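Local coordinates for protein L544 (Acanthamoeba polyphaga mimivirus, PDB 4AMQ) that probably acts as a nucleotidyl transferase, binding manganese at a cluster of aspartates in a mixed beta sheet, at residues N36-K41 and D96-L101; V87-S92 and L197-F202; V203-E206 and G211-I214. All blocks are in the same frame, centred on the assembly; numbering follows the deposited sequence.

How the contacts relate
The three contacts lie within the nucleotidyltransferase domain and gather round neighbouring strands of one mixed sheet. Contact 1 sets helix 28-42 against the start of strand 99-108, contact 2 brings helix 82-93 to strand 196-204, and contact 3 joins that strand to 209-217 within a hairpin. Their centres are about 8 Å (contacts 1 and 3), 10 Å (1 and 2) and 12 Å (2 and 3) apart. Along the chain the segments of contacts 1 and 2 alternate, while contact 3 follows both. Strand 196-204 pairs with 99-108 on one side and 209-217 on the other, so the sheet links the magnesium site at the start of strand 99-108 to the manganese-binding aspartates.

Contact 1 (N36-K41 and D96-L101); sequences NKILPK and DNQIKL. With MG (magnesium ion), chain D.
The methyl CD1 of I38 sits over the face of the Q98 amide, 3.8 Å from Q98 OE1 and slightly farther from its NE2. The second touching group is the long side chain of K41, which reaches D96 and I99 together. Its CE sits 4.0 Å from I99 CD1, an apolar contact made by the aliphatic part of the lysine. Its ammonium nitrogen NZ stays 4.1 Å from D96 OD2, with the two side chains approaching from opposite directions; this is an attraction between opposite charges at a distance, too long for a salt bridge. K41 gets there because CG lies anti to the backbone N (chi1 -165°) and the chain then bends at the next two torsions.

Around this first shell, the residues of 96-101 are held by further bonds. The extended Q98 side chain carries its amide to strand 196-204 and helix 28-42, where NE2 is hydrogen-bonded to K204 O and Y33 OH. D96 closes an Asx turn: the backbone N of Q98 donates to D96 OD1 (3.2 Å), meeting the oxygen 38° out of the carboxylate plane. The loop and the start of the strand turn two carbonyls to a magnesium ion, D96 O at 2.6 Å and I99 O at 2.5 Å, with F93 completing the protein part of the site. Two waters also bind the ion, and K100 NZ donates to one of them. F93, at the end of helix 82-93, touches both K41 and I99. Beside this magnesium-binding loop, helix 28-42 thus packs as a helix against the mixed sheet of the nucleotidyltransferase domain.

Contact 2 (V87-S92 and L197-F202); sequences VDLINS and LLLQYF
L89 meets Y201 and L199 where helix 82-93 lies over the mixed sheet of the nucleotidyltransferase domain, a helix-on-sheet layer of an alpha/beta fold. The close part is small and buried, and a single methyl carries it. CD1 of L89 comes 3.8 Å from the hydroxyl oxygen OH of Y201, the two side chains crossing at about a right angle, so the methyl meets the end of the phenol. The same CD1 is 4.2 Å from CD1 of L199, an apolar methyl-to-methyl contact. Having CG anti to its carbonyl carbon (chi1 -71°), Y201 sends its ring from the strand toward the helix, although its CB itself is not aimed there. The hydroxyl finds its polar partner, through a weak hydrogen bond, in the carbonyl oxygen of I42, near the end of helix 28-42, within an otherwise apolar layer.

Beyond these three residues the contact thins out quickly. The backbones stay well apart, with the nearest CA pair, L89 and L199, at 10.4 Å, and no hydrogen bond joins the segments. I90 serves a different neighbour, packing on helix 169-174, and N91 and S92 are exposed on the solvent side of the helix. Strand residues alternate in the usual way: L198, Q200 and F202 have their side chains on the other side of the sheet, where F202 lies against helix 274-292. The polar end of S92 turns back on its own helix: its OG donates to L89 O at 2.6 Å, coming in well off the line of the C=O bond, at 123°, and a little out of the carbonyl plane.

Contact 3 (V203-E206 and G211-I214); sequences VKIE and GFDI. With MN (manganese (II) ion), chain C.
OD2 of D213, the residue that follows F212 in the strand, binds a manganese ion at 2.6 Å, while F212 itself meets V203 and I205 across the contact. D66 and D68 bind the same ion, and a water ligand lies 2.6 Å from the manganese. Because neighbouring residues of a strand alternate, the carboxylate of D213 and the ring of F212 project to different sides of strand 209-217.

The contacts between these two segments are apolar. CB and CG2 of V203 lie against the CD1-CE1 side of the F212 ring, obliquely: CG2 is 3.6 Å from CD1, and CB lies 3.7 Å from CE1. I205 comes instead to the ring's edge, near its plane, with CD1 3.9 Å from F212 CE1. With CG anti to the carbonyl carbon (chi1 -78°), F212 swings its ring over toward the end of strand 196-204, and I34 and I42 of helix 28-42 touch it as well.

No hydrogen bond joins these two segments directly; the hairpin pairing runs through neighbours, V203 with I210 and F212 with Y201, while G211 and D213 bond to I67 between the two other aspartates. The strand thus separates a buried hydrophobic side from a metal site in which three aspartates on adjacent strands hold one manganese and D66 and D68 also bind a second, consistent with a metal-dependent nucleotidyl transferase.

Contact 1 (N36-K41 and D96-L101)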
loop_
_atom_site.group_PDB
_atom_site.type_symbol
_atom_site.label_atom_id
_atom_site.label_comp_id
_atom_site.label_asym_id
_atom_site.label_seq_id
_atom_site.Cartn_x
_atom_site.Cartn_y
_atom_site.Cartn_z
ATOM N N ASN A 36 21.769 5.336 -2.670
ATOM C CA ASN A 36 22.706 5.858 -3.664
ATOM C C ASN A 36 22.202 5.814 -5.104
ATOM O O ASN A 36 22.439 6.741 -5.876
ATOM C CB ASN A 36 24.052 5.137 -3.573
ATOM C CG ASN A 36 24.809 5.472 -2.307
ATOM O OD1 ASN A 36 24.512 6.459 -1.631
ATOM N ND2 ASN A 36 25.801 4.651 -1.978
ATOM N N LYS A 37 21.514 4.738 -5.465
ATOM C CA LYS A 37 21.144 4.517 -6.859
ATOM C C LYS A 37 19.675 4.807 -7.164
ATOM O O LYS A 37 19.337 5.207 -8.276
ATOM C CB LYS A 37 21.496 3.086 -7.279
ATOM C CG LYS A 37 22.949 2.716 -7.022
ATOM C CD LYS A 37 23.883 3.743 -7.640
ATOM C CE LYS A 37 25.337 3.431 -7.333
ATOM N NZ LYS A 37 26.240 4.486 -7.871
ATOM N N ILE A 38 18.803 4.605 -6.180
ATOM C CA ILE A 38 17.371 4.783 -6.400
ATOM C C ILE A 38 16.873 6.171 -5.996
ATOM O O ILE A 38 16.379 6.923 -6.834
ATOM C CB ILE A 38 16.540 3.706 -5.675
ATOM C CG1 ILE A 38 16.991 2.310 -6.104
ATOM C CG2 ILE A 38 15.061 3.893 -5.971
ATOM C CD1 ILE A 38 16.901 2.086 -7.593
ATOM N N LEU A 39 17.013 6.506 -4.716
ATOM C CA LEU A 39 16.467 7.755 -4.181
ATOM C C LEU A 39 16.874 9.031 -4.936
ATOM O O LEU A 39 16.038 9.906 -5.163
ATOM C CB LEU A 39 16.783 7.894 -2.687
ATOM C CG LEU A 39 16.177 6.829 -1.768
ATOM C CD1 LEU A 39 16.328 7.240 -0.317
ATOM C CD2 LEU A 39 14.715 6.596 -2.106
ATOM N N PRO A 40 18.156 9.147 -5.321
ATOM C CA PRO A 40 18.558 10.367 -6.029
ATOM C C PRO A 40 17.794 10.530 -7.336
ATOM O O PRO A 40 17.743 11.618 -7.905
ATOM C CB PRO A 40 20.044 10.130 -6.316
ATOM C CG PRO A 40 20.478 9.153 -5.277
ATOM C CD PRO A 40 19.299 8.250 -5.081
ATOM N N LYS A 41 17.195 9.442 -7.804
ATOM C CA LYS A 41 16.499 9.455 -9.079
ATOM C C LYS A 41 15.008 9.767 -8.931
ATOM O O LYS A 41 14.409 10.390 -9.809
ATOM C CB LYS A 41 16.699 8.118 -9.792
ATOM C CG LYS A 41 16.341 8.135 -11.262
ATOM C CD LYS A 41 17.434 7.477 -12.088
ATOM C CE LYS A 41 17.772 6.097 -11.556
ATOM N NZ LYS A 41 18.831 5.443 -12.376
ATOM N N ASP A 96 13.081 4.200 -18.565
ATOM C CA ASP A 96 13.687 3.499 -17.442
ATOM C C ASP A 96 12.782 2.350 -17.006
ATOM O O ASP A 96 11.777 2.567 -16.333
ATOM C CB ASP A 96 13.920 4.462 -16.275
ATOM C CG ASP A 96 14.855 3.895 -15.223
ATOM O OD1 ASP A 96 15.056 2.662 -15.203
ATOM O OD2 ASP A 96 15.390 4.684 -14.413
ATOM N N ASN A 97 13.142 1.128 -17.385
ATOM C CA ASN A 97 12.291 -0.025 -17.110
ATOM C C ASN A 97 12.225 -0.400 -15.630
ATOM O O ASN A 97 11.346 -1.147 -15.210
ATOM C CB ASN A 97 12.737 -1.231 -17.938
ATOM C CG ASN A 97 11.764 -2.392 -17.848
ATOM O OD1 ASN A 97 12.065 -3.425 -17.251
ATOM N ND2 ASN A 97 10.584 -2.223 -18.436
ATOM N N GLN A 98 13.162 0.118 -14.846
ATOM C CA GLN A 98 13.246 -0.219 -13.429
ATOM C C GLN A 98 12.274 0.600 -12.574
ATOM O O GLN A 98 11.818 0.146 -11.525
ATOM C CB GLN A 98 14.679 -0.014 -12.931
ATOM C CG GLN A 98 14.874 -0.311 -11.452
ATOM C CD GLN A 98 16.278 -0.000 -10.978
ATOM O OE1 GLN A 98 16.829 1.056 -11.285
ATOM N NE2 GLN A 98 16.867 -0.922 -10.228
ATOM N N ILE A 99 11.955 1.806 -13.030
ATOM C CA ILE A 99 11.163 2.736 -12.235
ATOM C C ILE A 99 9.902 3.191 -12.946
ATOM O O ILE A 99 9.955 3.688 -14.064
ATOM C CB ILE A 99 11.971 3.996 -11.882
ATOM C CG1 ILE A 99 13.206 3.628 -11.057
ATOM C CG2 ILE A 99 11.094 4.998 -11.139
ATOM C CD1 ILE A 99 14.071 4.821 -10.707
ATOM N N LYS A 100 8.765 3.040 -12.283
ATOM C CA LYS A 100 7.520 3.546 -12.832
ATOM C C LYS A 100 6.798 4.393 -11.793
ATOM O O LYS A 100 6.584 3.955 -10.666
ATOM C CB LYS A 100 6.629 2.390 -13.302
ATOM C CG LYS A 100 5.573 2.796 -14.323
ATOM C CD LYS A 100 4.698 1.613 -14.733
ATOM C CE LYS A 100 5.494 0.545 -15.471
ATOM N NZ LYS A 100 5.956 1.002 -16.813
ATOM N N LEU A 101 6.441 5.615 -12.170
ATOM C CA LEU A 101 5.597 6.440 -11.325
ATOM C C LEU A 101 4.138 6.156 -11.660
ATOM O O LEU A 101 3.632 6.620 -12.677
ATOM C CB LEU A 101 5.916 7.922 -11.525
ATOM C CG LEU A 101 5.024 8.900 -10.759
ATOM C CD1 LEU A 101 4.998 8.565 -9.277
ATOM C CD2 LEU A 101 5.492 10.333 -10.978
HETATM MG MG MG D . 9.468 3.722 -16.467
HETATM O O HOH W 1 8.996 1.321 -16.607
HETATM O O HOH W 2 7.391 5.150 -16.918
#

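Contact 2 (V87-S92 and L197-F202)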
loop_
_atom_site.group_PDB
_atom_site.type_symbol
_atom_site.label_atom_id
_atom_site.label_comp_id
_atom_site.label_asym_id
_atom_site.label_seq_id
_atom_site.Cartn_x
_atom_site.Cartn_y
_atom_site.Cartn_z
ATOM N N VAL A 87 6.986 16.967 -13.814
ATOM C CA VAL A 87 7.053 16.676 -15.238
ATOM C C VAL A 87 8.445 16.176 -15.603
ATOM O O VAL A 87 8.588 15.210 -16.351
ATOM C CB VAL A 87 6.691 17.911 -16.084
ATOM C CG1 VAL A 87 7.105 17.711 -17.535
ATOM C CG2 VAL A 87 5.202 18.196 -15.982
ATOM N N ASP A 88 9.469 16.830 -15.064
ATOM C CA ASP A 88 10.847 16.415 -15.303
ATOM C C ASP A 88 11.083 14.995 -14.797
ATOM O O ASP A 88 11.686 14.175 -15.486
ATOM C CB ASP A 88 11.828 17.388 -14.646
ATOM C CG ASP A 88 11.795 18.768 -15.281
ATOM O OD1 ASP A 88 10.920 19.007 -16.140
ATOM O OD2 ASP A 88 12.635 19.619 -14.913
ATOM N N LEU A 89 10.607 14.705 -13.592
ATOM C CA LEU A 89 10.719 13.361 -13.039
ATOM C C LEU A 89 10.055 12.335 -13.954
ATOM O O LEU A 89 10.651 11.316 -14.297
ATOM C CB LEU A 89 10.105 13.295 -11.638
ATOM C CG LEU A 89 10.983 13.826 -10.502
ATOM C CD1 LEU A 89 10.211 13.866 -9.193
ATOM C CD2 LEU A 89 12.239 12.974 -10.361
ATOM N N ILE A 90 8.820 12.613 -14.348
ATOM C CA ILE A 90 8.076 11.702 -15.206
ATOM C C ILE A 90 8.824 11.410 -16.506
ATOM O O ILE A 90 8.989 10.255 -16.879
ATOM C CB ILE A 90 6.657 12.231 -15.495
ATOM C CG1 ILE A 90 5.851 12.296 -14.193
ATOM C CG2 ILE A 90 5.948 11.348 -16.521
ATOM C CD1 ILE A 90 4.431 12.807 -14.362
ATOM N N ASN A 91 9.298 12.457 -17.178
ATOM C CA ASN A 91 10.016 12.290 -18.442
ATOM C C ASN A 91 11.319 11.506 -18.304
ATOM O O ASN A 91 11.717 10.787 -19.219
ATOM C CB ASN A 91 10.285 13.644 -19.105
ATOM C CG ASN A 91 9.033 14.264 -19.695
ATOM O OD1 ASN A 91 8.859 15.482 -19.674
ATOM N ND2 ASN A 91 8.150 13.425 -20.218
ATOM N N SER A 92 11.981 11.645 -17.160
ATOM C CA SER A 92 13.245 10.958 -16.930
ATOM C C SER A 92 13.037 9.462 -16.732
ATOM O O SER A 92 13.998 8.697 -16.706
ATOM C CB SER A 92 13.957 11.540 -15.707
ATOM O OG SER A 92 13.286 11.176 -14.511
ATOM N N LEU A 197 1.880 16.561 -1.929
ATOM C CA LEU A 197 1.480 15.570 -2.920
ATOM C C LEU A 197 2.233 14.267 -2.679
ATOM O O LEU A 197 3.326 14.268 -2.105
ATOM C CB LEU A 197 1.703 16.086 -4.346
ATOM C CG LEU A 197 3.120 16.455 -4.789
ATOM C CD1 LEU A 197 3.884 15.217 -5.237
ATOM C CD2 LEU A 197 3.069 17.480 -5.913
ATOM N N LEU A 198 1.641 13.154 -3.099
ATOM C CA LEU A 198 2.252 11.846 -2.882
ATOM C C LEU A 198 2.656 11.217 -4.205
ATOM O O LEU A 198 1.832 11.099 -5.116
ATOM C CB LEU A 198 1.284 10.914 -2.143
ATOM C CG LEU A 198 1.785 9.509 -1.794
ATOM C CD1 LEU A 198 2.808 9.577 -0.675
ATOM C CD2 LEU A 198 0.631 8.600 -1.394
ATOM N N LEU A 199 3.926 10.833 -4.310
ATOM C CA LEU A 199 4.417 10.105 -5.474
ATOM C C LEU A 199 4.397 8.608 -5.182
ATOM O O LEU A 199 5.090 8.137 -4.277
ATOM C CB LEU A 199 5.839 10.548 -5.826
ATOM C CG LEU A 199 6.074 12.035 -6.107
ATOM C CD1 LEU A 199 7.558 12.327 -6.310
ATOM C CD2 LEU A 199 5.266 12.494 -7.311
ATOM N N GLN A 200 3.601 7.857 -5.934
ATOM C CA GLN A 200 3.535 6.411 -5.734
ATOM C C GLN A 200 4.308 5.659 -6.808
ATOM O O GLN A 200 3.836 5.489 -7.932
ATOM C CB GLN A 200 2.089 5.923 -5.666
ATOM C CG GLN A 200 1.405 6.254 -4.348
ATOM C CD GLN A 200 0.050 5.595 -4.213
ATOM O OE1 GLN A 200 -0.619 5.316 -5.207
ATOM N NE2 GLN A 200 -0.360 5.335 -2.977
ATOM N N TYR A 201 5.502 5.209 -6.446
ATOM C CA TYR A 201 6.374 4.516 -7.379
ATOM C C TYR A 201 6.292 3.010 -7.183
ATOM O O TYR A 201 5.942 2.526 -6.104
ATOM C CB TYR A 201 7.835 4.930 -7.158
ATOM C CG TYR A 201 8.221 6.341 -7.564
ATOM C CD1 TYR A 201 8.570 6.636 -8.876
ATOM C CD2 TYR A 201 8.292 7.363 -6.623
ATOM C CE1 TYR A 201 8.948 7.912 -9.247
ATOM C CE2 TYR A 201 8.672 8.648 -6.985
ATOM C CZ TYR A 201 9.000 8.916 -8.299
ATOM O OH TYR A 201 9.380 10.189 -8.670
ATOM N N PHE A 202 6.618 2.275 -8.237
ATOM C CA PHE A 202 7.036 0.891 -8.093
ATOM C C PHE A 202 8.402 0.738 -8.751
ATOM O O PHE A 202 8.626 1.204 -9.865
ATOM C CB PHE A 202 5.988 -0.086 -8.637
ATOM C CG PHE A 202 4.885 -0.366 -7.662
ATOM C CD1 PHE A 202 5.020 -1.375 -6.720
ATOM C CD2 PHE A 202 3.734 0.409 -7.652
ATOM C CE1 PHE A 202 4.017 -1.626 -5.800
ATOM C CE2 PHE A 202 2.727 0.163 -6.738
ATOM C CZ PHE A 202 2.869 -0.858 -5.808
#

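Contact 3 (V203-E206 and G211-I214)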
loop_
_atom_site.group_PDB
_atom_site.type_symbol
_atom_site.label_atom_id
_atom_site.label_comp_id
_atom_site.label_asym_id
_atom_site.label_seq_id
_atom_site.Cartn_x
_atom_site.Cartn_y
_atom_site.Cartn_z
ATOM N N VAL A 203 9.329 0.131 -8.025
ATOM C CA VAL A 203 10.711 0.059 -8.460
ATOM C C VAL A 203 11.194 -1.380 -8.442
ATOM O O VAL A 203 11.090 -2.071 -7.435
ATOM C CB VAL A 203 11.628 0.921 -7.558
ATOM C CG1 VAL A 203 13.092 0.783 -7.975
ATOM C CG2 VAL A 203 11.192 2.379 -7.596
ATOM N N LYS A 204 11.718 -1.834 -9.569
ATOM C CA LYS A 204 12.298 -3.160 -9.617
ATOM C C LYS A 204 13.682 -3.105 -8.989
ATOM O O LYS A 204 14.644 -2.671 -9.620
ATOM C CB LYS A 204 12.384 -3.667 -11.052
ATOM C CG LYS A 204 12.721 -5.138 -11.133
ATOM C CD LYS A 204 13.090 -5.556 -12.540
ATOM C CE LYS A 204 13.483 -7.025 -12.572
ATOM N NZ LYS A 204 13.973 -7.439 -13.914
ATOM N N ILE A 205 13.777 -3.530 -7.737
ATOM C CA ILE A 205 15.055 -3.509 -7.037
ATOM C C ILE A 205 15.906 -4.697 -7.474
ATOM O O ILE A 205 17.036 -4.522 -7.935
ATOM C CB ILE A 205 14.874 -3.515 -5.512
ATOM C CG1 ILE A 205 14.160 -2.240 -5.064
ATOM C CG2 ILE A 205 16.218 -3.639 -4.819
ATOM C CD1 ILE A 205 13.926 -2.168 -3.570
ATOM N N GLU A 206 15.358 -5.901 -7.331
ATOM C CA GLU A 206 16.027 -7.102 -7.823
ATOM C C GLU A 206 15.121 -7.924 -8.740
ATOM O O GLU A 206 15.048 -7.660 -9.936
ATOM C CB GLU A 206 16.545 -7.956 -6.664
ATOM C CG GLU A 206 17.745 -7.355 -5.950
ATOM C CD GLU A 206 18.195 -8.184 -4.765
ATOM O OE1 GLU A 206 17.633 -9.281 -4.558
ATOM O OE2 GLU A 206 19.108 -7.738 -4.038
ATOM N N GLY A 211 7.211 -1.040 -3.743
ATOM C CA GLY A 211 6.569 0.255 -3.637
ATOM C C GLY A 211 7.447 1.283 -2.946
ATOM O O GLY A 211 8.045 1.011 -1.910
ATOM N N PHE A 212 7.541 2.461 -3.548
ATOM C CA PHE A 212 8.186 3.606 -2.925
ATOM C C PHE A 212 7.158 4.727 -2.866
ATOM O O PHE A 212 6.743 5.245 -3.903
ATOM C CB PHE A 212 9.403 4.062 -3.740
ATOM C CG PHE A 212 10.630 3.211 -3.544
ATOM C CD1 PHE A 212 10.700 1.934 -4.075
ATOM C CD2 PHE A 212 11.714 3.690 -2.826
ATOM C CE1 PHE A 212 11.832 1.151 -3.893
ATOM C CE2 PHE A 212 12.848 2.913 -2.643
ATOM C CZ PHE A 212 12.906 1.643 -3.177
ATOM N N ASP A 213 6.733 5.084 -1.658
ATOM C CA ASP A 213 5.807 6.196 -1.475
ATOM C C ASP A 213 6.546 7.430 -0.963
ATOM O O ASP A 213 7.101 7.419 0.139
ATOM C CB ASP A 213 4.676 5.812 -0.514
ATOM C CG ASP A 213 3.773 4.718 -1.072
ATOM O OD1 ASP A 213 3.613 4.638 -2.309
ATOM O OD2 ASP A 213 3.219 3.940 -0.268
ATOM N N ILE A 214 6.550 8.490 -1.768
ATOM C CA ILE A 214 7.233 9.729 -1.405
ATOM C C ILE A 214 6.250 10.870 -1.161
ATOM O O ILE A 214 5.647 11.392 -2.101
ATOM C CB ILE A 214 8.216 10.185 -2.503
ATOM C CG1 ILE A 214 9.048 9.006 -3.018
ATOM C CG2 ILE A 214 9.102 11.319 -1.985
ATOM C CD1 ILE A 214 9.801 8.263 -1.934
HETATM MN MN MN C . 3.826 2.626 1.842
HETATM O O HOH W 3 1.821 1.167 1.194
#